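Local coordinates for protein CurD (Moorea producens 3L, PDB 5KP7) that probably works as a hydroxymethylglutaryl-CoA synthase-type acyltransferase of the thiolase-like superfamily and binds 4'-phosphopantetheine, at residues D74-A79 with K113-Y118; Q146-L151 with L199-T204; L380-S385 with A423-L428; D411-L414 with V418-K421. The protein carries 3 engineered substitutions. All coordinates share one frame; numbering follows the deposited sequence. Where two conformers were deposited one is given.

Contact 1 of 4, residues D74-A79 with K113-Y118; sequences DPVSYA and KSMSTY
Val-76 spreads its two methyls over Met-115 and Tyr-118 at the start of helix 115-123. The branch opposite its backbone nitrogen (chi1 173°), CG1, reaches Tyr-118 CB at 3.6 Å, and CG2 is left to meet Met-115 CG at 3.7 Å. Val-76 CG2 also comes within 4.2 Å of Tyr-118 CD2, obliquely to the ring, so the tyrosine offers mainly its CB. Met-115 is extended as far as SD and then bends at chi3 (-73°). Its sulfur lies alongside the proline ring, with Met-115 SD 3.7 Å from Pro-75 CB.

Helix 75-89 opens with a capping box made by Asp-74, its N-cap, and Ser-77: Ser-77 N donates to Asp-74 OD1 over 3.0 Å (N-H...O 168°), and Asp-74 N donates to Ser-77 OG, also at 3.0 Å. Asp-74 OD2 is shared between Arg-438 and Tyr-440, while Tyr-118 OH bonds to Arg-438 N, tying both helix starts to strand 437-442.

No hydrogen bond spans the two segments. All four touching residues are buried and meet through apolar carbon and sulfur surface alone, which implies cohesion by van der Waals contact; Asp-74 and Tyr-118 OH find their polar partners elsewhere.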
loop_
_atom_site.group_PDB
_atom_site.type_symbol
_atom_site.label_atom_id
_atom_site.label_comp_id
_atom_site.label_asym_id
_atom_site.label_seq_id
_atom_site.Cartn_x
_atom_site.Cartn_y
_atom_site.Cartn_z
ATOM N N ASP A 74 0.809 3.463 -18.063
ATOM C CA ASP A 74 0.895 2.092 -17.609
ATOM C C ASP A 74 1.931 2.027 -16.474
ATOM O O ASP A 74 2.463 3.063 -16.061
ATOM C CB ASP A 74 1.130 1.161 -18.817
ATOM C CG ASP A 74 2.534 1.216 -19.367
ATOM O OD1 ASP A 74 3.387 1.893 -18.758
ATOM O OD2 ASP A 74 2.777 0.550 -20.404
ATOM N N PRO A 75 2.220 0.838 -15.932
ATOM C CA PRO A 75 3.164 0.799 -14.827
ATOM C C PRO A 75 4.571 1.230 -15.193
ATOM O O PRO A 75 5.279 1.721 -14.345
ATOM C CB PRO A 75 3.099 -0.656 -14.349
ATOM C CG PRO A 75 1.733 -1.084 -14.729
ATOM C CD PRO A 75 1.474 -0.432 -16.059
ATOM N N VAL A 76 4.971 1.075 -16.456
ATOM C CA VAL A 76 6.267 1.568 -16.921
ATOM C C VAL A 76 6.309 3.088 -16.881
ATOM O O VAL A 76 7.246 3.680 -16.365
ATOM C CB VAL A 76 6.586 1.058 -18.362
ATOM C CG1 VAL A 76 7.846 1.711 -18.919
ATOM C CG2 VAL A 76 6.723 -0.466 -18.376
ATOM N N SER A 77 5.316 3.744 -17.477
ATOM C CA SER A 77 5.296 5.188 -17.494
ATOM C C SER A 77 5.191 5.761 -16.076
ATOM O O SER A 77 5.886 6.731 -15.764
ATOM C CB SER A 77 4.219 5.729 -18.452
ATOM O OG SER A 77 2.910 5.621 -17.963
ATOM N N TYR A 78 4.406 5.114 -15.206
ATOM C CA TYR A 78 4.339 5.528 -13.815
ATOM C C TYR A 78 5.738 5.425 -13.179
ATOM O O TYR A 78 6.173 6.346 -12.470
ATOM C CB TYR A 78 3.323 4.664 -13.050
ATOM C CG TYR A 78 1.968 5.287 -12.891
ATOM C CD1 TYR A 78 1.138 5.513 -13.988
ATOM C CD2 TYR A 78 1.489 5.659 -11.632
ATOM C CE1 TYR A 78 -0.123 6.093 -13.821
ATOM C CE2 TYR A 78 0.246 6.231 -11.476
ATOM C CZ TYR A 78 -0.569 6.418 -12.547
ATOM O OH TYR A 78 -1.804 7.023 -12.326
ATOM N N ALA A 79 6.402 4.292 -13.396
ATOM C CA ALA A 79 7.727 4.050 -12.844
ATOM C C ALA A 79 8.764 5.058 -13.297
ATOM O O ALA A 79 9.560 5.563 -12.488
ATOM C CB ALA A 79 8.200 2.644 -13.177
ATOM N N LYS A 113 9.130 -10.754 -19.804
ATOM C CA LYS A 113 9.873 -9.496 -19.958
ATOM C C LYS A 113 9.667 -8.610 -18.741
ATOM O O LYS A 113 8.535 -8.230 -18.437
ATOM C CB LYS A 113 9.400 -8.766 -21.188
ATOM C CG LYS A 113 10.288 -7.592 -21.575
ATOM C CD LYS A 113 9.643 -6.807 -22.738
ATOM C CE LYS A 113 10.521 -5.682 -23.275
ATOM N NZ LYS A 113 11.533 -6.169 -24.213
ATOM N N SER A 114 10.727 -8.271 -18.015
ATOM C CA SER A 114 10.620 -7.340 -16.887
ATOM C C SER A 114 10.386 -5.908 -17.367
ATOM O O SER A 114 10.954 -5.469 -18.393
ATOM C CB SER A 114 11.822 -7.364 -15.934
ATOM O OG SER A 114 13.024 -6.855 -16.501
ATOM N N MET A 115 9.616 -5.153 -16.596
ATOM C CA MET A 115 9.434 -3.719 -16.891
ATOM C C MET A 115 10.740 -2.948 -16.733
ATOM O O MET A 115 10.899 -1.860 -17.287
ATOM C CB MET A 115 8.310 -3.152 -16.011
ATOM C CG MET A 115 7.016 -3.687 -16.501
ATOM S SD MET A 115 5.525 -3.032 -15.690
ATOM C CE MET A 115 5.610 -3.853 -14.098
ATOM N N SER A 116 11.694 -3.535 -16.004
ATOM C CA SER A 116 12.987 -2.916 -15.797
ATOM C C SER A 116 13.709 -2.583 -17.111
ATOM O O SER A 116 14.459 -1.621 -17.159
ATOM C CB SER A 116 13.852 -3.812 -14.922
ATOM O OG SER A 116 13.223 -3.980 -13.649
ATOM N N THR A 117 13.512 -3.403 -18.140
ATOM C CA THR A 117 14.153 -3.153 -19.448
ATOM C C THR A 117 13.699 -1.828 -20.087
ATOM O O THR A 117 14.523 -1.004 -20.481
ATOM C CB THR A 117 13.899 -4.322 -20.421
ATOM O OG1 THR A 117 12.489 -4.543 -20.600
ATOM C CG2 THR A 117 14.486 -5.610 -19.858
ATOM N N TYR A 118 12.400 -1.577 -20.107
ATOM C CA TYR A 118 11.860 -0.290 -20.577
ATOM C C TYR A 118 12.300 0.856 -19.705
ATOM O O TYR A 118 12.651 1.917 -20.191
ATOM C CB TYR A 118 10.337 -0.326 -20.596
ATOM C CG TYR A 118 9.725 -1.167 -21.686
ATOM C CD1 TYR A 118 9.788 -0.760 -23.015
ATOM C CD2 TYR A 118 8.959 -2.269 -21.398
ATOM C CE1 TYR A 118 9.181 -1.496 -24.022
ATOM C CE2 TYR A 118 8.343 -3.018 -22.401
ATOM C CZ TYR A 118 8.469 -2.610 -23.724
ATOM O OH TYR A 118 7.844 -3.342 -24.721
#

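Contact 2 of 4, residues Q146-L151 with L199-T204; sequences QMAINL and LLVSDT
The flat group in this contact is a peptide unit: Val-201 CG1 sits over one face of the bond joining Ala-148 to Ile-149. The methyl is 3.9 Å from Ala-148 C and 4.0 Å from Ile-149 N, nearly straight above the plane, and no ring, carboxylate or side-chain amide takes part across the segments.

Val-201 is placed there by its first torsion (chi1 176°), which sets CG1 beside the carbonyl carbon and CG2 beside the backbone nitrogen. Both its branches then straddle the small alanine: Ala-148 CB is 3.9 Å from Val-201 CB, and within the same distance of CG1 and CG2. One methyl therefore rests in the fork of the valine. The Ala-148 and Val-201 CA atoms are accordingly only 6.4 Å apart. Ile-149 has its CB turned from the strand and contributes marginally, its CG1 reaching Val-201 CG1 at 4.5 Å.

The contact is wholly apolar and buried, and it seats helix 140-154 on the large mixed sheet. Ala-148 also touches Ala-162 and Val-164 of strand 161-168, the antiparallel neighbour of strand 195-202, so the alanine lies over two strands at once. Leu-145 and Ile-152, a turn to each side on the same helix, cover Val-201 further.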
loop_
_atom_site.group_PDB
_atom_site.type_symbol
_atom_site.label_atom_id
_atom_site.label_comp_id
_atom_site.label_asym_id
_atom_site.label_seq_id
_atom_site.Cartn_x
_atom_site.Cartn_y
_atom_site.Cartn_z
ATOM N N GLN A 146 14.941 -4.819 0.241
ATOM C CA GLN A 146 15.841 -5.707 0.980
ATOM C C GLN A 146 16.907 -6.311 0.091
ATOM O O GLN A 146 18.044 -6.444 0.520
ATOM C CB GLN A 146 15.053 -6.780 1.737
ATOM C CG GLN A 146 14.181 -6.186 2.854
ATOM C CD GLN A 146 14.980 -5.462 3.927
ATOM O OE1 GLN A 146 16.117 -5.827 4.228
ATOM N NE2 GLN A 146 14.406 -4.428 4.494
ATOM N N MET A 147 16.562 -6.664 -1.143
ATOM C CA MET A 147 17.581 -7.212 -2.093
ATOM C C MET A 147 18.633 -6.144 -2.426
ATOM O O MET A 147 19.830 -6.434 -2.485
ATOM C CB MET A 147 16.897 -7.731 -3.376
ATOM C CG MET A 147 16.010 -8.965 -3.184
ATOM S SD MET A 147 16.623 -10.325 -2.185
ATOM C CE MET A 147 15.844 -9.989 -0.610
ATOM N N ALA A 148 18.177 -4.900 -2.587
ATOM C CA ALA A 148 19.077 -3.769 -2.881
ATOM C C ALA A 148 20.012 -3.490 -1.697
ATOM O O ALA A 148 21.212 -3.277 -1.882
ATOM C CB ALA A 148 18.279 -2.533 -3.284
ATOM N N ILE A 149 19.446 -3.486 -0.494
ATOM C CA ILE A 149 20.239 -3.332 0.736
ATOM C C ILE A 149 21.349 -4.399 0.760
ATOM O O ILE A 149 22.524 -4.121 1.041
ATOM C CB ILE A 149 19.330 -3.446 1.981
ATOM C CG1 ILE A 149 18.485 -2.176 2.111
ATOM C CG2 ILE A 149 20.164 -3.690 3.259
ATOM C CD1 ILE A 149 17.248 -2.320 2.982
ATOM N N ASN A 150 20.963 -5.636 0.476
ATOM C CA ASN A 150 21.948 -6.718 0.517
ATOM C C ASN A 150 22.990 -6.656 -0.576
ATOM O O ASN A 150 24.108 -7.134 -0.366
ATOM C CB ASN A 150 21.284 -8.086 0.577
ATOM C CG ASN A 150 20.533 -8.302 1.877
ATOM O OD1 ASN A 150 20.642 -7.497 2.833
ATOM N ND2 ASN A 150 19.711 -9.356 1.901
ATOM N N LEU A 151 22.668 -6.079 -1.726
ATOM C CA LEU A 151 23.721 -5.798 -2.726
ATOM C C LEU A 151 24.808 -4.893 -2.110
ATOM O O LEU A 151 26.005 -5.202 -2.172
ATOM C CB LEU A 151 23.142 -5.165 -3.997
ATOM C CG LEU A 151 24.189 -4.658 -5.002
ATOM C CD1 LEU A 151 24.983 -5.823 -5.596
ATOM C CD2 LEU A 151 23.506 -3.844 -6.105
ATOM N N LEU A 199 13.113 4.348 -5.343
ATOM C CA LEU A 199 14.157 4.434 -4.316
ATOM C C LEU A 199 15.522 4.218 -4.932
ATOM O O LEU A 199 15.737 3.213 -5.643
ATOM C CB LEU A 199 13.982 3.359 -3.234
ATOM C CG LEU A 199 12.622 3.231 -2.563
ATOM C CD1 LEU A 199 12.642 2.142 -1.497
ATOM C CD2 LEU A 199 12.175 4.539 -1.987
ATOM N N LEU A 200 16.461 5.120 -4.659
ATOM C CA LEU A 200 17.857 4.882 -4.974
ATOM C C LEU A 200 18.501 4.382 -3.712
ATOM O O LEU A 200 18.404 5.035 -2.694
ATOM C CB LEU A 200 18.514 6.167 -5.471
ATOM C CG LEU A 200 19.971 6.116 -5.950
ATOM C CD1 LEU A 200 20.083 5.214 -7.161
ATOM C CD2 LEU A 200 20.541 7.491 -6.208
ATOM N N VAL A 201 19.135 3.211 -3.776
ATOM C CA VAL A 201 19.710 2.567 -2.616
ATOM C C VAL A 201 21.245 2.520 -2.758
ATOM O O VAL A 201 21.767 2.138 -3.812
ATOM C CB VAL A 201 19.136 1.139 -2.441
ATOM C CG1 VAL A 201 19.795 0.407 -1.279
ATOM C CG2 VAL A 201 17.617 1.231 -2.287
ATOM N N SER A 202 21.956 2.879 -1.683
ATOM C CA SER A 202 23.401 2.991 -1.727
ATOM C C SER A 202 24.002 3.015 -0.314
ATOM O O SER A 202 23.277 2.901 0.681
ATOM C CB SER A 202 23.787 4.295 -2.441
ATOM O OG SER A 202 23.644 5.408 -1.561
ATOM N N ASP A 203 25.322 3.169 -0.266
ATOM C CA ASP A 203 26.056 3.320 0.980
ATOM C C ASP A 203 26.113 4.769 1.493
ATOM O O ASP A 203 26.805 5.023 2.452
ATOM C CB ASP A 203 27.459 2.716 0.862
ATOM C CG ASP A 203 28.361 3.473 -0.098
ATOM O OD1 ASP A 203 27.922 4.443 -0.755
ATOM O OD2 ASP A 203 29.544 3.076 -0.198
ATOM N N THR A 204 25.428 5.705 0.833
ATOM C CA THR A 204 25.226 7.060 1.385
ATOM C C THR A 204 23.718 7.358 1.482
ATOM O O THR A 204 23.152 8.047 0.632
ATOM C CB THR A 204 25.954 8.132 0.553
ATOM O OG1 THR A 204 25.484 8.091 -0.798
ATOM C CG2 THR A 204 27.461 7.893 0.588
#

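Contact 3 of 4, residues L380-S385 with A423-L428; sequences LADRYS and AGKGRL
Asp-382 carries its carboxylate toward Lys-425 with CG anti to the backbone N (chi1 -166°), and Lys-425 answers with a chain extended through chi3 that turns only at chi4 (38°). The two side chains approach from opposite directions. Because of that last bend, Asp-382 OD2 is nearest to Lys-425 CE, at 3.3 Å, while the ammonium nitrogen Lys-425 NZ stays 4.0 Å from Asp-382 OD2, a long salt bridge.

A likely reason is that Lys-425 NZ donates to the carbonyl O of Lys-421, and the side chain of Lys-421 in turn pairs with Asp-382 OD1. The carboxylate thus has a closer cation on its other oxygen, and the Lys-425 pairing is probably a loose supplement at the surface, where 59 Å² is buried.

Next to it, Arg-383 turns inward. Its NE donates to Leu-380 O over 2.9 Å, in the carbonyl plane on a lone pair, and Leu-380 CD2 lies 3.8 Å above the centre of the guanidinium plane; the other nitrogens bond to Gly-37 O and Gln-317 O.

In the fold, residues 380-385 run from helix 376-381 into strand 384-385, which pairs with strand 40-43 in a small three-stranded sheet. Residues 423-427 form the loop after helix 416-422, and Leu-428 begins strand 428-434; Gly-424 and Arg-427 hydrogen-bond with Val-443.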
loop_
_atom_site.group_PDB
_atom_site.type_symbol
_atom_site.label_atom_id
_atom_site.label_comp_id
_atom_site.label_asym_id
_atom_site.label_seq_id
_atom_site.Cartn_x
_atom_site.Cartn_y
_atom_site.Cartn_z
ATOM N N LEU A 380 0.688 16.399 -5.791
ATOM C CA LEU A 380 -0.613 15.750 -5.648
ATOM C C LEU A 380 -1.746 16.749 -5.806
ATOM O O LEU A 380 -2.758 16.435 -6.447
ATOM C CB LEU A 380 -0.703 15.015 -4.317
ATOM C CG LEU A 380 0.276 13.866 -4.131
ATOM C CD1 LEU A 380 0.158 13.318 -2.723
ATOM C CD2 LEU A 380 0.048 12.767 -5.175
ATOM N N ALA A 381 -1.559 17.971 -5.289
ATOM C CA ALA A 381 -2.598 18.977 -5.407
ATOM C C ALA A 381 -2.845 19.417 -6.855
ATOM O O ALA A 381 -3.934 19.912 -7.140
ATOM C CB ALA A 381 -2.288 20.200 -4.526
ATOM N N ASP A 382 -1.857 19.262 -7.745
ATOM C CA ASP A 382 -1.953 19.736 -9.126
ATOM C C ASP A 382 -2.611 18.735 -10.091
ATOM O O ASP A 382 -2.796 19.061 -11.274
ATOM C CB ASP A 382 -0.554 20.154 -9.639
ATOM C CG ASP A 382 -0.603 20.976 -10.948
ATOM O OD1 ASP A 382 -1.495 21.820 -11.109
ATOM O OD2 ASP A 382 0.248 20.731 -11.827
ATOM N N ARG A 383 -3.013 17.551 -9.610
ATOM C CA ARG A 383 -3.646 16.565 -10.484
ATOM C C ARG A 383 -5.045 17.009 -10.913
ATOM O O ARG A 383 -5.732 17.776 -10.196
ATOM C CB ARG A 383 -3.746 15.205 -9.768
ATOM C CG ARG A 383 -2.376 14.636 -9.402
ATOM C CD ARG A 383 -2.464 13.382 -8.541
ATOM N NE ARG A 383 -3.146 13.705 -7.291
ATOM C CZ ARG A 383 -3.640 12.812 -6.435
ATOM N NH1 ARG A 383 -3.478 11.512 -6.660
ATOM N NH2 ARG A 383 -4.318 13.243 -5.364
ATOM N N TYR A 384 -5.481 16.470 -12.051
ATOM C CA TYR A 384 -6.830 16.725 -12.571
ATOM C C TYR A 384 -7.867 16.031 -11.709
ATOM O O TYR A 384 -7.714 14.869 -11.365
ATOM C CB TYR A 384 -6.933 16.207 -14.001
ATOM C CG TYR A 384 -8.187 16.611 -14.739
ATOM C CD1 TYR A 384 -9.314 15.793 -14.714
ATOM C CD2 TYR A 384 -8.234 17.780 -15.481
ATOM C CE1 TYR A 384 -10.463 16.139 -15.403
ATOM C CE2 TYR A 384 -9.384 18.133 -16.174
ATOM C CZ TYR A 384 -10.494 17.305 -16.125
ATOM O OH TYR A 384 -11.661 17.642 -16.815
ATOM N N SER A 385 -8.905 16.765 -11.318
ATOM C CA SER A 385 -9.969 16.184 -10.496
ATOM C C SER A 385 -11.087 15.690 -11.408
ATOM O O SER A 385 -11.811 16.525 -11.975
ATOM C CB SER A 385 -10.525 17.229 -9.520
ATOM O OG SER A 385 -11.481 16.607 -8.679
ATOM N N ALA A 423 0.743 18.098 -20.463
ATOM C CA ALA A 423 1.591 18.605 -21.556
ATOM C C ALA A 423 2.524 19.699 -21.072
ATOM O O ALA A 423 2.069 20.673 -20.476
ATOM C CB ALA A 423 0.731 19.143 -22.704
ATOM N N GLY A 424 3.808 19.568 -21.380
ATOM C CA GLY A 424 4.803 20.583 -21.026
ATOM C C GLY A 424 5.487 20.319 -19.702
ATOM O O GLY A 424 6.350 21.085 -19.303
ATOM N N LYS A 425 5.144 19.222 -19.021
ATOM C CA LYS A 425 5.736 18.931 -17.713
ATOM C C LYS A 425 6.884 17.931 -17.737
ATOM O O LYS A 425 7.441 17.640 -16.706
ATOM C CB LYS A 425 4.660 18.449 -16.764
ATOM C CG LYS A 425 3.682 19.551 -16.386
ATOM C CD LYS A 425 2.843 19.099 -15.202
ATOM C CE LYS A 425 2.059 20.242 -14.581
ATOM N NZ LYS A 425 1.509 21.218 -15.561
ATOM N N GLY A 426 7.238 17.404 -18.899
ATOM C CA GLY A 426 8.301 16.425 -18.989
ATOM C C GLY A 426 7.888 15.077 -18.411
ATOM O O GLY A 426 8.670 14.438 -17.727
ATOM N N ARG A 427 6.662 14.682 -18.748
ATOM C CA ARG A 427 6.035 13.421 -18.319
ATOM C C ARG A 427 6.184 12.368 -19.383
ATOM O O ARG A 427 5.992 12.672 -20.571
ATOM C CB ARG A 427 4.530 13.629 -18.163
ATOM C CG ARG A 427 4.121 14.495 -17.003
ATOM C CD ARG A 427 3.964 13.687 -15.728
ATOM N NE ARG A 427 3.496 14.583 -14.709
ATOM C CZ ARG A 427 2.224 14.758 -14.376
ATOM N NH1 ARG A 427 1.271 14.025 -14.932
ATOM N NH2 ARG A 427 1.918 15.651 -13.457
ATOM N N LEU A 428 6.448 11.125 -18.982
ATOM C CA LEU A 428 6.377 10.029 -19.909
ATOM C C LEU A 428 4.936 9.488 -19.976
ATOM O O LEU A 428 4.266 9.302 -18.938
ATOM C CB LEU A 428 7.369 8.921 -19.528
ATOM C CG LEU A 428 7.680 7.943 -20.658
ATOM C CD1 LEU A 428 8.618 8.590 -21.667
ATOM C CD2 LEU A 428 8.225 6.630 -20.149
#

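Contact 4 of 4, residues D411-L414 with V418-K421; sequences DYQL and VWKK
An offset aromatic stack between Tyr-412 and Trp-419 joins the turn after strand 408-409 to helix 416-422 a few residues on, at the surface of the chain. The planes of the tyrosine and of the six-membered indole ring are only 12° apart, and their centroids lie 4.4 Å from each other. The displacement is clear from the nearest atoms: Trp-419 CH2 sits over one face of the tyrosine near its rim, 3.3 Å from Tyr-412 CD2. On the indole side the methylene also takes part, Tyr-412 CB lying 3.6 Å from the centroid of the six-membered ring, a CH-pi contact over the face.

Trp-419 holds CG beside its own carbonyl carbon (chi1 -168°), which sends the indole back toward the turn. Gln-413, bent at chi2, brings OE1 to 3.4 Å from Trp-419 CD1, with its amide steeply inclined to the ring (80°). The type I turn includes an Asx turn, in which Gln-413 N donates to Asp-411 OD1 over 2.8 Å from above the carboxylate plane.

Tyr-412 OH bonds to Glu-441, and Tyr-72 meets Trp-419 edge-to-face. The attraction is probably mainly dispersion, from an offset stack and a CH-pi contact, with the tyrosine's polar end held separately, and no hydrogen bond between the segments.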
loop_
_atom_site.group_PDB
_atom_site.type_symbol
_atom_site.label_atom_id
_atom_site.label_comp_id
_atom_site.label_asym_id
_atom_site.label_seq_id
_atom_site.Cartn_x
_atom_site.Cartn_y
_atom_site.Cartn_z
ATOM N N ASP A 411 -5.178 7.775 -28.194
ATOM C CA ASP A 411 -5.662 9.136 -28.358
ATOM C C ASP A 411 -5.405 9.965 -27.094
ATOM O O ASP A 411 -6.122 9.840 -26.072
ATOM C CB ASP A 411 -7.153 9.148 -28.684
ATOM C CG ASP A 411 -7.696 10.547 -28.916
ATOM O OD1 ASP A 411 -6.904 11.526 -28.991
ATOM O OD2 ASP A 411 -8.954 10.679 -29.011
ATOM N N TYR A 412 -4.399 10.809 -27.171
ATOM C CA TYR A 412 -4.062 11.696 -26.075
ATOM C C TYR A 412 -5.156 12.715 -25.764
ATOM O O TYR A 412 -5.214 13.240 -24.655
ATOM C CB TYR A 412 -2.758 12.465 -26.363
ATOM C CG TYR A 412 -1.478 11.658 -26.476
ATOM C CD1 TYR A 412 -1.327 10.386 -25.891
ATOM C CD2 TYR A 412 -0.379 12.203 -27.122
ATOM C CE1 TYR A 412 -0.127 9.694 -25.973
ATOM C CE2 TYR A 412 0.814 11.510 -27.207
ATOM C CZ TYR A 412 0.944 10.276 -26.629
ATOM O OH TYR A 412 2.158 9.647 -26.757
ATOM N N GLN A 413 -6.028 12.976 -26.734
ATOM C CA GLN A 413 -7.117 13.916 -26.552
ATOM C C GLN A 413 -8.418 13.247 -26.130
ATOM O O GLN A 413 -9.496 13.836 -26.284
ATOM C CB GLN A 413 -7.308 14.711 -27.859
ATOM C CG GLN A 413 -6.184 15.687 -28.131
ATOM C CD GLN A 413 -5.992 16.700 -27.021
ATOM O OE1 GLN A 413 -4.905 16.808 -26.466
ATOM N NE2 GLN A 413 -7.015 17.419 -26.695
ATOM N N LEU A 414 -8.329 12.053 -25.542
ATOM C CA LEU A 414 -9.481 11.465 -24.869
ATOM C C LEU A 414 -10.195 12.473 -23.958
ATOM O O LEU A 414 -11.407 12.684 -24.081
ATOM C CB LEU A 414 -9.045 10.247 -24.057
ATOM C CG LEU A 414 -10.119 9.549 -23.218
ATOM C CD1 LEU A 414 -11.259 9.060 -24.093
ATOM C CD2 LEU A 414 -9.490 8.408 -22.423
ATOM N N VAL A 418 -7.479 16.935 -19.181
ATOM C CA VAL A 418 -6.463 16.139 -18.512
ATOM C C VAL A 418 -5.153 16.365 -19.232
ATOM O O VAL A 418 -4.133 16.538 -18.587
ATOM C CB VAL A 418 -6.787 14.627 -18.478
ATOM C CG1 VAL A 418 -5.636 13.840 -17.849
ATOM C CG2 VAL A 418 -8.085 14.364 -17.726
ATOM N N TRP A 419 -5.181 16.386 -20.561
ATOM C CA TRP A 419 -3.955 16.560 -21.313
ATOM C C TRP A 419 -3.280 17.897 -21.017
ATOM O O TRP A 419 -2.055 17.958 -20.876
ATOM C CB TRP A 419 -4.194 16.419 -22.823
ATOM C CG TRP A 419 -2.912 16.300 -23.562
ATOM C CD1 TRP A 419 -2.307 17.252 -24.310
ATOM C CD2 TRP A 419 -2.041 15.175 -23.562
ATOM N NE1 TRP A 419 -1.140 16.782 -24.830
ATOM C CE2 TRP A 419 -0.936 15.510 -24.372
ATOM C CE3 TRP A 419 -2.097 13.904 -22.977
ATOM C CZ2 TRP A 419 0.102 14.627 -24.618
ATOM C CZ3 TRP A 419 -1.063 13.025 -23.214
ATOM C CH2 TRP A 419 0.024 13.392 -24.030
ATOM N N LYS A 420 -4.088 18.948 -20.902
ATOM C CA LYS A 420 -3.569 20.289 -20.608
ATOM C C LYS A 420 -2.752 20.311 -19.308
ATOM O O LYS A 420 -1.785 21.058 -19.218
ATOM C CB LYS A 420 -4.698 21.332 -20.595
ATOM C CG LYS A 420 -4.216 22.740 -20.868
ATOM C CD LYS A 420 -5.378 23.705 -20.993
ATOM C CE LYS A 420 -4.884 25.144 -21.029
ATOM N NZ LYS A 420 -5.994 26.097 -20.796
ATOM N N LYS A 421 -3.119 19.476 -18.333
ATOM C CA LYS A 421 -2.362 19.320 -17.081
ATOM C C LYS A 421 -1.021 18.574 -17.243
ATOM O O LYS A 421 -0.086 18.847 -16.501
ATOM C CB LYS A 421 -3.202 18.580 -16.024
ATOM C CG LYS A 421 -4.360 19.376 -15.438
ATOM C CD LYS A 421 -3.865 20.348 -14.382
ATOM C CE LYS A 421 -4.924 20.651 -13.348
ATOM N NZ LYS A 421 -4.298 21.402 -12.242
#

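In the fold
Along the chain contact 1 closes before contact 2 opens, and both precede contact 3, whose loop encloses contact 4. Contacts 1 and 2 are 20 Å apart between centres without touching, yet both lean on strand 161-168: Ala-79 on Ile-165 and Thr-167, Ala-148 on Ala-162 and Val-164. This alternation suggests that their helices lie on opposite faces of the strand, in keeping with the layered thiolase architecture. Contacts 3 and 4 lie 11 Å apart between centres and are joined by Lys-421 of contact 4, whose NZ is 3.1 Å from Asp-382 OD1 of contact 3. Ser-77 CB, 3.6 Å from Leu-428 O, links contact 1 to contact 3. All four lie away from the phosphopantetheine pocket.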